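Local coordinates for protein putative acyl-CoA dehydrogenase (Burkholderia xenovorans, PDB 5JSC) that belongs to the acyl-CoA dehydrogenase family of flavoproteins and binds flavin-adenine dinucleotide in pockets that draw residues from more than one subunit of a four-chain assembly, at residues Asn330-Ala335 with Gln389-Arg394; Phe261-Ala266 with Tyr319-Leu324; Ile202-Val207 with Phe251-Arg256. All blocks are in the same frame, centred on the assembly; numbering follows the deposited sequence.

Contact 1: Asn330-Ala335 with Gln389-Arg394; sequences NVTREA and QLIVGR. With FAD (flavin-adenine dinucleotide), chain M.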
loop_
_atom_site.group_PDB
_atom_site.type_symbol
_atom_site.label_atom_id
_atom_site.label_comp_id
_atom_site.label_asym_id
_atom_site.label_seq_id
_atom_site.Cartn_x
_atom_site.Cartn_y
_atom_site.Cartn_z
ATOM N N ASN C 330 19.707 20.334 -15.397
ATOM C CA ASN C 330 18.538 19.622 -15.889
ATOM C C ASN C 330 17.865 18.881 -14.744
ATOM O O ASN C 330 18.538 18.311 -13.885
ATOM C CB ASN C 330 18.969 18.627 -16.966
ATOM C CG ASN C 330 17.861 17.693 -17.379
ATOM O OD1 ASN C 330 17.636 16.642 -16.755
ATOM N ND2 ASN C 330 17.163 18.056 -18.449
ATOM N N VAL C 331 16.530 18.879 -14.731
ATOM C CA VAL C 331 15.822 18.180 -13.662
ATOM C C VAL C 331 14.756 17.235 -14.210
ATOM O O VAL C 331 13.739 17.004 -13.550
ATOM C CB VAL C 331 15.192 19.167 -12.658
ATOM C CG1 VAL C 331 16.267 19.874 -11.852
ATOM C CG2 VAL C 331 14.273 20.173 -13.363
ATOM N N THR C 332 14.976 16.654 -15.397
ATOM C CA THR C 332 13.967 15.743 -15.944
ATOM C C THR C 332 13.600 14.652 -14.937
ATOM O O THR C 332 12.411 14.381 -14.700
ATOM C CB THR C 332 14.455 15.129 -17.261
ATOM O OG1 THR C 332 14.793 16.177 -18.182
ATOM C CG2 THR C 332 13.355 14.267 -17.888
ATOM N N ARG C 333 14.606 14.042 -14.297
ATOM C CA ARG C 333 14.326 12.983 -13.322
ATOM C C ARG C 333 13.709 13.543 -12.047
ATOM O O ARG C 333 12.696 13.027 -11.550
ATOM C CB ARG C 333 15.605 12.208 -12.978
ATOM C CG ARG C 333 15.345 11.031 -12.010
ATOM C CD ARG C 333 16.594 10.503 -11.282
ATOM N NE ARG C 333 17.468 9.710 -12.144
ATOM C CZ ARG C 333 18.501 8.994 -11.708
ATOM N NH1 ARG C 333 18.798 8.955 -10.414
ATOM N NH2 ARG C 333 19.247 8.319 -12.568
ATOM N N GLU C 334 14.325 14.587 -11.488
ATOM C CA GLU C 334 13.921 15.076 -10.175
ATOM C C GLU C 334 12.558 15.749 -10.220
ATOM O O GLU C 334 11.785 15.638 -9.256
ATOM C CB GLU C 334 14.988 16.034 -9.641
ATOM C CG GLU C 334 16.340 15.367 -9.379
ATOM C CD GLU C 334 17.233 15.225 -10.617
ATOM O OE1 GLU C 334 16.822 15.627 -11.732
ATOM O OE2 GLU C 334 18.367 14.718 -10.468
ATOM N N ALA C 335 12.244 16.436 -11.328
ATOM C CA ALA C 335 10.912 17.011 -11.501
ATOM C C ALA C 335 9.860 15.924 -11.642
ATOM O O ALA C 335 8.764 16.041 -11.081
ATOM C CB ALA C 335 10.882 17.937 -12.725
ATOM N N GLN C 389 6.655 7.779 -13.800
ATOM C CA GLN C 389 7.358 6.591 -13.315
ATOM C C GLN C 389 8.298 6.031 -14.369
ATOM O O GLN C 389 9.427 5.635 -14.062
ATOM C CB GLN C 389 6.371 5.501 -12.925
ATOM C CG GLN C 389 5.519 5.765 -11.735
ATOM C CD GLN C 389 4.579 4.599 -11.498
ATOM O OE1 GLN C 389 3.639 4.388 -12.260
ATOM N NE2 GLN C 389 4.849 3.814 -10.465
ATOM N N LEU C 390 7.831 5.949 -15.615
ATOM C CA LEU C 390 8.670 5.403 -16.669
ATOM C C LEU C 390 9.843 6.321 -16.988
ATOM O O LEU C 390 10.931 5.831 -17.308
ATOM C CB LEU C 390 7.827 5.137 -17.913
ATOM C CG LEU C 390 6.733 4.084 -17.736
ATOM C CD1 LEU C 390 5.790 4.105 -18.937
ATOM C CD2 LEU C 390 7.352 2.702 -17.545
ATOM N N ILE C 391 9.653 7.641 -16.898
ATOM C CA ILE C 391 10.780 8.561 -17.059
ATOM C C ILE C 391 11.862 8.245 -16.034
ATOM O O ILE C 391 13.051 8.139 -16.363
ATOM C CB ILE C 391 10.313 10.024 -16.937
ATOM C CG1 ILE C 391 9.498 10.444 -18.162
ATOM C CG2 ILE C 391 11.513 10.968 -16.729
ATOM C CD1 ILE C 391 8.746 11.748 -17.962
ATOM N N VAL C 392 11.462 8.089 -14.772
ATOM C CA VAL C 392 12.439 7.832 -13.721
ATOM C C VAL C 392 13.109 6.478 -13.929
ATOM O O VAL C 392 14.338 6.359 -13.845
ATOM C CB VAL C 392 11.768 7.924 -12.341
ATOM C CG1 VAL C 392 12.740 7.486 -11.254
ATOM C CG2 VAL C 392 11.266 9.359 -12.084
ATOM N N GLY C 393 12.314 5.437 -14.203
ATOM C CA GLY C 393 12.884 4.104 -14.356
ATOM C C GLY C 393 13.835 4.005 -15.534
ATOM O O GLY C 393 14.915 3.419 -15.425
ATOM N N ARG C 394 13.451 4.585 -16.674
ATOM C CA ARG C 394 14.351 4.598 -17.825
ATOM C C ARG C 394 15.631 5.363 -17.514
ATOM O O ARG C 394 16.716 4.980 -17.966
ATOM C CB ARG C 394 13.655 5.209 -19.039
ATOM C CG ARG C 394 12.673 4.287 -19.729
ATOM C CD ARG C 394 12.329 4.825 -21.121
ATOM N NE ARG C 394 11.713 6.153 -21.055
ATOM C CZ ARG C 394 10.399 6.372 -21.037
ATOM N NH1 ARG C 394 9.551 5.355 -21.096
ATOM N NH2 ARG C 394 9.932 7.613 -20.968
HETATM P PA FAD M . -3.882 8.825 -22.518
HETATM O O1A FAD M . -2.690 9.335 -23.236
HETATM O O2A FAD M . -4.900 8.023 -23.332
HETATM O O5B FAD M . -3.374 7.962 -21.285
HETATM C C5B FAD M . -4.331 7.252 -20.474
HETATM C C4B FAD M . -3.555 6.689 -19.312
HETATM O O4B FAD M . -2.609 5.725 -19.807
HETATM C C3B FAD M . -2.674 7.687 -18.573
HETATM O O3B FAD M . -3.403 8.514 -17.662
HETATM C C2B FAD M . -1.663 6.765 -17.888
HETATM O O2B FAD M . -2.212 6.253 -16.673
HETATM C C1B FAD M . -1.521 5.623 -18.909
HETATM N N9A FAD M . -0.293 5.633 -19.695
HETATM C C8A FAD M . 0.156 6.628 -20.523
HETATM N N7A FAD M . 1.251 6.327 -21.176
HETATM C C5A FAD M . 1.549 5.040 -20.746
HETATM C C6A FAD M . 2.583 4.145 -21.076
HETATM N N6A FAD M . 3.567 4.431 -21.935
HETATM N N1A FAD M . 2.584 2.934 -20.476
HETATM C C2A FAD M . 1.615 2.652 -19.595
HETATM N N3A FAD M . 0.588 3.417 -19.206
HETATM C C4A FAD M . 0.609 4.604 -19.827
HETATM N N1 FAD M . -3.112 19.354 -22.158
HETATM C C2 FAD M . -2.577 20.419 -22.833
HETATM O O2 FAD M . -1.983 20.281 -23.916
HETATM N N3 FAD M . -2.705 21.681 -22.314
HETATM C C4 FAD M . -3.342 22.008 -21.133
HETATM O O4 FAD M . -3.477 23.183 -20.804
HETATM C C4X FAD M . -3.875 20.889 -20.414
HETATM N N5 FAD M . -4.548 21.124 -19.322
HETATM C C5X FAD M . -5.233 20.069 -18.739
HETATM C C6 FAD M . -6.081 20.335 -17.666
HETATM C C7 FAD M . -6.871 19.336 -17.111
HETATM C C7M FAD M . -7.809 19.677 -15.981
HETATM C C8 FAD M . -6.794 18.027 -17.626
HETATM C C8M FAD M . -7.637 16.913 -17.055
HETATM C C9 FAD M . -5.932 17.756 -18.684
HETATM C C9A FAD M . -5.158 18.765 -19.249
HETATM N N10 FAD M . -4.353 18.542 -20.387
HETATM C C10 FAD M . -3.723 19.591 -21.011
HETATM C "C1'" FAD M . -4.323 17.202 -20.989
HETATM C "C2'" FAD M . -3.418 16.225 -20.244
HETATM O "O2'" FAD M . -2.045 16.567 -20.423
HETATM C "C3'" FAD M . -3.664 14.812 -20.772
HETATM O "O3'" FAD M . -4.974 14.465 -20.346
HETATM C "C4'" FAD M . -2.663 13.776 -20.264
HETATM O "O4'" FAD M . -1.399 14.001 -20.893
HETATM C "C5'" FAD M . -3.133 12.360 -20.526
HETATM O "O5'" FAD M . -3.383 12.231 -21.941
HETATM P P FAD M . -4.787 11.531 -22.360
HETATM O O1P FAD M . -5.935 12.169 -21.656
HETATM O O2P FAD M . -4.885 11.508 -23.855
HETATM O O3P FAD M . -4.652 10.034 -21.828
#

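Contact 2: Phe261-Ala266 with Tyr319-Leu324; sequences FRTSVA and YRAAWL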
loop_
_atom_site.group_PDB
_atom_site.type_symbol
_atom_site.label_atom_id
_atom_site.label_comp_id
_atom_site.label_asym_id
_atom_site.label_seq_id
_atom_site.Cartn_x
_atom_site.Cartn_y
_atom_site.Cartn_z
ATOM N N PHE C 261 7.750 23.328 -15.480
ATOM C CA PHE C 261 6.551 23.503 -14.682
ATOM C C PHE C 261 6.031 22.222 -14.039
ATOM O O PHE C 261 5.165 22.314 -13.168
ATOM C CB PHE C 261 5.487 24.205 -15.527
ATOM C CG PHE C 261 5.854 25.637 -15.814
ATOM C CD1 PHE C 261 5.696 26.602 -14.835
ATOM C CD2 PHE C 261 6.440 25.997 -17.013
ATOM C CE1 PHE C 261 6.070 27.909 -15.058
ATOM C CE2 PHE C 261 6.815 27.314 -17.250
ATOM C CZ PHE C 261 6.634 28.269 -16.268
ATOM N N ARG C 262 6.575 21.043 -14.368
ATOM C CA ARG C 262 6.159 19.848 -13.632
ATOM C C ARG C 262 6.452 19.983 -12.141
ATOM O O ARG C 262 5.647 19.554 -11.309
ATOM C CB ARG C 262 6.819 18.587 -14.200
ATOM C CG ARG C 262 6.039 17.959 -15.364
ATOM C CD ARG C 262 6.841 16.863 -16.044
ATOM N NE ARG C 262 6.134 16.344 -17.208
ATOM C CZ ARG C 262 6.681 15.551 -18.123
ATOM N NH1 ARG C 262 7.961 15.204 -18.019
ATOM N NH2 ARG C 262 5.954 15.114 -19.144
ATOM N N THR C 263 7.588 20.587 -11.771
ATOM C CA THR C 263 7.846 20.772 -10.344
ATOM C C THR C 263 6.814 21.707 -9.716
ATOM O O THR C 263 6.445 21.536 -8.544
ATOM C CB THR C 263 9.265 21.304 -10.125
ATOM O OG1 THR C 263 10.185 20.505 -10.880
ATOM C CG2 THR C 263 9.657 21.229 -8.648
ATOM N N SER C 264 6.311 22.675 -10.487
ATOM C CA SER C 264 5.268 23.554 -9.977
ATOM C C SER C 264 3.940 22.824 -9.792
ATOM O O SER C 264 3.167 23.202 -8.908
ATOM C CB SER C 264 5.108 24.778 -10.899
ATOM O OG SER C 264 4.222 24.533 -11.983
ATOM N N VAL C 265 3.653 21.789 -10.601
ATOM C CA VAL C 265 2.468 20.963 -10.350
ATOM C C VAL C 265 2.634 20.206 -9.048
ATOM O O VAL C 265 1.679 20.043 -8.277
ATOM C CB VAL C 265 2.211 19.980 -11.511
ATOM C CG1 VAL C 265 1.024 19.041 -11.193
ATOM C CG2 VAL C 265 1.946 20.732 -12.791
ATOM N N ALA C 266 3.846 19.705 -8.799
ATOM C CA ALA C 266 4.139 19.090 -7.511
ATOM C C ALA C 266 3.905 20.071 -6.376
ATOM O O ALA C 266 3.346 19.704 -5.335
ATOM C CB ALA C 266 5.574 18.573 -7.497
ATOM N N TYR C 319 11.243 20.928 -3.438
ATOM C CA TYR C 319 12.233 21.991 -3.359
ATOM C C TYR C 319 13.648 21.491 -3.605
ATOM O O TYR C 319 14.497 22.293 -4.000
ATOM C CB TYR C 319 12.055 22.748 -2.033
ATOM C CG TYR C 319 10.739 23.493 -2.134
ATOM C CD1 TYR C 319 10.622 24.608 -2.964
ATOM C CD2 TYR C 319 9.587 23.037 -1.488
ATOM C CE1 TYR C 319 9.409 25.270 -3.120
ATOM C CE2 TYR C 319 8.371 23.693 -1.645
ATOM C CZ TYR C 319 8.286 24.812 -2.466
ATOM O OH TYR C 319 7.094 25.473 -2.647
ATOM N N ARG C 320 13.908 20.184 -3.488
ATOM C CA ARG C 320 15.147 19.650 -4.047
ATOM C C ARG C 320 15.182 19.869 -5.551
ATOM O O ARG C 320 16.175 20.359 -6.094
ATOM C CB ARG C 320 15.296 18.157 -3.714
ATOM C CG ARG C 320 16.604 17.510 -4.209
ATOM C CD ARG C 320 16.548 17.046 -5.676
ATOM N NE ARG C 320 15.561 15.982 -5.881
ATOM C CZ ARG C 320 15.843 14.684 -5.808
ATOM N NH1 ARG C 320 17.077 14.275 -5.554
ATOM N NH2 ARG C 320 14.882 13.786 -5.992
ATOM N N ALA C 321 14.096 19.510 -6.241
ATOM C CA ALA C 321 14.054 19.695 -7.689
ATOM C C ALA C 321 14.130 21.168 -8.067
ATOM O O ALA C 321 14.843 21.536 -9.012
ATOM C CB ALA C 321 12.787 19.062 -8.271
ATOM N N ALA C 322 13.402 22.028 -7.351
ATOM C CA ALA C 322 13.418 23.449 -7.696
ATOM C C ALA C 322 14.787 24.060 -7.427
ATOM O O ALA C 322 15.316 24.807 -8.263
ATOM C CB ALA C 322 12.325 24.194 -6.924
ATOM N N TRP C 323 15.389 23.728 -6.282
ATOM C CA TRP C 323 16.739 24.202 -5.991
ATOM C C TRP C 323 17.724 23.736 -7.061
ATOM O O TRP C 323 18.569 24.515 -7.532
ATOM C CB TRP C 323 17.168 23.720 -4.599
ATOM C CG TRP C 323 18.632 23.894 -4.343
ATOM C CD1 TRP C 323 19.259 25.011 -3.847
ATOM C CD2 TRP C 323 19.660 22.936 -4.598
ATOM N NE1 TRP C 323 20.615 24.798 -3.777
ATOM C CE2 TRP C 323 20.890 23.534 -4.233
ATOM C CE3 TRP C 323 19.667 21.625 -5.099
ATOM C CZ2 TRP C 323 22.110 22.866 -4.351
ATOM C CZ3 TRP C 323 20.889 20.964 -5.214
ATOM C CH2 TRP C 323 22.088 21.588 -4.836
ATOM N N LEU C 324 17.624 22.470 -7.471
ATOM C CA LEU C 324 18.561 21.928 -8.448
ATOM C C LEU C 324 18.418 22.621 -9.798
ATOM O O LEU C 324 19.425 22.982 -10.430
ATOM C CB LEU C 324 18.351 20.418 -8.576
ATOM C CG LEU C 324 19.285 19.690 -9.541
ATOM C CD1 LEU C 324 20.755 19.980 -9.219
ATOM C CD2 LEU C 324 18.993 18.184 -9.502
#

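Contact 3: Ile202-Val207 with Phe251-Arg256; sequences ISAFVV and FKLAMR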
loop_
_atom_site.group_PDB
_atom_site.type_symbol
_atom_site.label_atom_id
_atom_site.label_comp_id
_atom_site.label_asym_id
_atom_site.label_seq_id
_atom_site.Cartn_x
_atom_site.Cartn_y
_atom_site.Cartn_z
ATOM N N ILE C 202 7.858 17.913 -35.398
ATOM C CA ILE C 202 6.925 18.807 -34.722
ATOM C C ILE C 202 7.532 20.202 -34.664
ATOM O O ILE C 202 8.737 20.352 -34.442
ATOM C CB ILE C 202 6.589 18.273 -33.313
ATOM C CG1 ILE C 202 5.813 16.936 -33.436
ATOM C CG2 ILE C 202 5.801 19.296 -32.485
ATOM C CD1 ILE C 202 5.770 16.098 -32.164
ATOM N N SER C 203 6.693 21.221 -34.856
ATOM C CA SER C 203 7.100 22.609 -34.683
ATOM C C SER C 203 6.137 23.293 -33.725
ATOM O O SER C 203 4.998 22.858 -33.546
ATOM C CB SER C 203 7.134 23.370 -36.020
ATOM O OG SER C 203 8.067 22.779 -36.916
ATOM N N ALA C 204 6.607 24.377 -33.107
ATOM C CA ALA C 204 5.829 25.153 -32.149
ATOM C C ALA C 204 5.479 26.512 -32.744
ATOM O O ALA C 204 6.306 27.126 -33.423
ATOM C CB ALA C 204 6.613 25.347 -30.851
ATOM N N PHE C 205 4.259 26.993 -32.473
ATOM C CA PHE C 205 3.778 28.273 -32.996
ATOM C C PHE C 205 3.079 29.065 -31.905
ATOM O O PHE C 205 2.368 28.486 -31.085
ATOM C CB PHE C 205 2.768 28.088 -34.149
ATOM C CG PHE C 205 3.316 27.355 -35.336
ATOM C CD1 PHE C 205 3.219 25.966 -35.422
ATOM C CD2 PHE C 205 3.919 28.055 -36.376
ATOM C CE1 PHE C 205 3.715 25.296 -36.518
ATOM C CE2 PHE C 205 4.417 27.381 -37.479
ATOM C CZ PHE C 205 4.317 26.004 -37.551
ATOM N N VAL C 206 3.231 30.389 -31.911
ATOM C CA VAL C 206 2.333 31.245 -31.138
ATOM C C VAL C 206 1.148 31.597 -32.022
ATOM O O VAL C 206 1.317 32.177 -33.104
ATOM C CB VAL C 206 3.027 32.516 -30.634
ATOM C CG1 VAL C 206 2.044 33.310 -29.770
ATOM C CG2 VAL C 206 4.279 32.161 -29.853
ATOM N N VAL C 207 -0.052 31.243 -31.570
ATOM C CA VAL C 207 -1.269 31.428 -32.353
ATOM C C VAL C 207 -2.193 32.363 -31.581
ATOM O O VAL C 207 -2.727 31.992 -30.528
ATOM C CB VAL C 207 -1.957 30.093 -32.666
ATOM C CG1 VAL C 207 -3.174 30.331 -33.548
ATOM C CG2 VAL C 207 -0.973 29.148 -33.353
ATOM N N PHE C 251 9.166 19.502 -30.526
ATOM C CA PHE C 251 8.986 18.488 -29.486
ATOM C C PHE C 251 9.880 18.776 -28.288
ATOM O O PHE C 251 9.421 18.760 -27.139
ATOM C CB PHE C 251 9.268 17.094 -30.055
ATOM C CG PHE C 251 9.050 15.977 -29.075
ATOM C CD1 PHE C 251 7.800 15.397 -28.943
ATOM C CD2 PHE C 251 10.091 15.501 -28.297
ATOM C CE1 PHE C 251 7.588 14.373 -28.034
ATOM C CE2 PHE C 251 9.884 14.479 -27.388
ATOM C CZ PHE C 251 8.629 13.910 -27.261
ATOM N N LYS C 252 11.161 19.052 -28.538
ATOM C CA LYS C 252 12.068 19.361 -27.437
ATOM C C LYS C 252 11.647 20.624 -26.703
ATOM O O LYS C 252 11.803 20.710 -25.479
ATOM C CB LYS C 252 13.500 19.500 -27.953
ATOM C CG LYS C 252 14.138 18.166 -28.259
ATOM C CD LYS C 252 15.549 18.336 -28.776
ATOM C CE LYS C 252 16.143 17.006 -29.200
ATOM N NZ LYS C 252 17.432 17.198 -29.913
ATOM N N LEU C 253 11.102 21.608 -27.423
ATOM C CA LEU C 253 10.620 22.815 -26.760
ATOM C C LEU C 253 9.459 22.499 -25.819
ATOM O O LEU C 253 9.419 22.986 -24.680
ATOM C CB LEU C 253 10.212 23.850 -27.804
ATOM C CG LEU C 253 9.871 25.232 -27.254
ATOM C CD1 LEU C 253 11.035 25.797 -26.441
ATOM C CD2 LEU C 253 9.504 26.174 -28.393
ATOM N N ALA C 254 8.512 21.672 -26.266
ATOM C CA ALA C 254 7.422 21.260 -25.388
ATOM C C ALA C 254 7.962 20.544 -24.161
ATOM O O ALA C 254 7.548 20.823 -23.029
ATOM C CB ALA C 254 6.450 20.345 -26.138
ATOM N N MET C 255 8.896 19.610 -24.367
ATOM C CA MET C 255 9.437 18.853 -23.242
ATOM C C MET C 255 10.180 19.757 -22.271
ATOM O O MET C 255 10.075 19.584 -21.050
ATOM C CB MET C 255 10.361 17.746 -23.743
ATOM C CG MET C 255 9.655 16.708 -24.606
ATOM S SD MET C 255 8.343 15.864 -23.704
ATOM C CE MET C 255 6.881 16.509 -24.498
ATOM N N ARG C 256 10.960 20.711 -22.793
ATOM C CA ARG C 256 11.704 21.607 -21.913
ATOM C C ARG C 256 10.771 22.516 -21.126
ATOM O O ARG C 256 11.066 22.864 -19.976
ATOM C CB ARG C 256 12.690 22.444 -22.723
ATOM C CG ARG C 256 13.896 21.656 -23.222
ATOM C CD ARG C 256 14.736 22.493 -24.182
ATOM N NE ARG C 256 15.252 23.701 -23.541
ATOM C CZ ARG C 256 15.504 24.844 -24.178
ATOM N NH1 ARG C 256 15.277 24.947 -25.482
ATOM N NH2 ARG C 256 15.975 25.886 -23.510
HETATM O O HOH W 1 9.969 17.891 -33.125
#

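Contact 1: Asn330-Ala335 with Gln389-Arg394
The striking feature here is how closely the backbones of R333 and V392 approach: their CA atoms lie 5.5 Å apart, and V392 meets the carbonyl oxygen of R333 before it meets its side chain. V392 CG2 rests 4.0 Å from R333 O and 4.4 Å from R333 CG. With chi1 at 173° CG1 is anti to the backbone N, which leaves CG2 beside that N and anti to the carbonyl carbon, facing the R333 carbonyl. A short beta-branched residue suits so close a spacing. The arginine lends only the aliphatic base of its chain; its NE turns to a salt bridge with D395, the next residue of helix 385-405 after R394, a second tie between the same two helices.

The second touch is methyl to methyl: T332 CG2 meets I391 CG2 at 4.0 Å, the two side chains crossing at about a right angle. Threonine fits because its two branches do different work. While CG2 packs, OG1 accepts a hydrogen bond from N330 ND2 at 3.0 Å, lying near the amide plane, and also bonds to D259. N330 OD1 in turn takes T332 N at 3.0 Å in an Asx turn, with the donor well above the carbonyl plane. The amide thus grips both the backbone and the hydroxyl of T332, just as helix 332-356 begins behind the N-cap residue V331.

One residue before I391, L390 CD1 comes 3.7 Å from N1A of the adenine of flavin-adenine dinucleotide, giving the base an apolar neighbour. L390 also packs on L299 of the third subunit.

The contact therefore joins the first turn of helix 332-356 to the first half of helix 385-405. I391 also touches R262 of helix 250-286, V331 and E334 pack on helix 298-325, and A305 of the second subunit lies against V392.

Contact 2: Phe261-Ala266 with Tyr319-Leu324
Van der Waals packing alone joins T263 to A321 and A322, over a small buried area. T263 CG2 lies 3.8 Å from A321 CB and 4.0 Å from A322 N, with A322 CB a little farther off at 4.3 Å. T263 OG1 also approaches A321 CB, at 4.0 Å, so both branches of the threonine bear on this one methyl. Chi1 of -49° sets OG1 beside the backbone N and leaves CG2 anti to it, which places the methyl over the start of A322. Two successive alanines suit the spot because their small side chains let the threonine come down to the main chain, the CA atoms of T263 and A322 being 6.7 Å apart.

Helices 250-286 and 298-325 belong to the helical C-terminal domain of the acyl-CoA dehydrogenase fold, whose core is a bundle of long helices, and this touch lies well inside it.

The hydrogen bonds stay within each helix or lead outward. S264 OG donates to F261 O at 2.7 Å, in the carbonyl plane and on a lone pair, while V265 N uses the same oxygen for the regular helical bond. The same hydroxyl lies in plane at the edge of the F261 ring and also bonds to R95. Y319 OH reaches E96 of helix 88-101.

R320 makes a salt bridge with D312 of the second subunit, while within the chain the W323 ring meets that of F25.

Contact 3: Ile202-Val207 with Phe251-Arg256
I202 reaches from its strand to the start of the F251 helix, its base facing the backbone nitrogen of F251 and its tip the ring. CB comes within 4.0 Å of F251 N, and the CG2 branch is about as near, at 3.9 Å. The other branch, through CG1, ends in CD1, which meets F251 CD1 at 3.9 Å. With chi1 at -66°, CG1 lies beside the backbone N and CG2 anti to it, which turns CG2 to the phenylalanine's main chain and the CG1 arm to its ring. The tip methyl comes in at the ring edge, near its plane, and over one face M255 CE sits 4.1 Å above, offset toward the rim. An isoleucine, branched at CB and long on one arm, suits this double task.

Beside the apolar touch, one water accepts from both I202 N, at 3.1 Å, and F251 N, at 3.2 Å, thus satisfying an amide at the first turn of the helix. Two residues along the strand, on the same side, A204 CB meets L253 CD2 at 3.9 Å; the small alanine accepts the broad leucine end.

The touching residues join the beta-rich middle domain to the first turn of helix 250-286. Strands 186-192 and 243-244 flank strand 202-208 in its sheet, F190 and L244 adding to the apolar layer, and helix 103-122 packs against L253 through A118 and L121.

Read from the N terminus, the three contacts follow in series: contact 3 closes a largely strand and loop excursion of 43 residues, contact 2 closes 52 mostly helical residues, and contact 1 closes the last 53, again mainly helix. None nests in or crosses another. Contacts 3 and 2 share helix 250-286, which is pinned first to the sheet of the middle domain and then, farther along, to helix 298-325. Contacts 2 and 1 have centres about 12 Å apart and touch directly, A335 packing on T263 and E334 on L324. Together they tie the sheet to four helices of the C-terminal domain, and contacts 1 and 2 both border the second subunit.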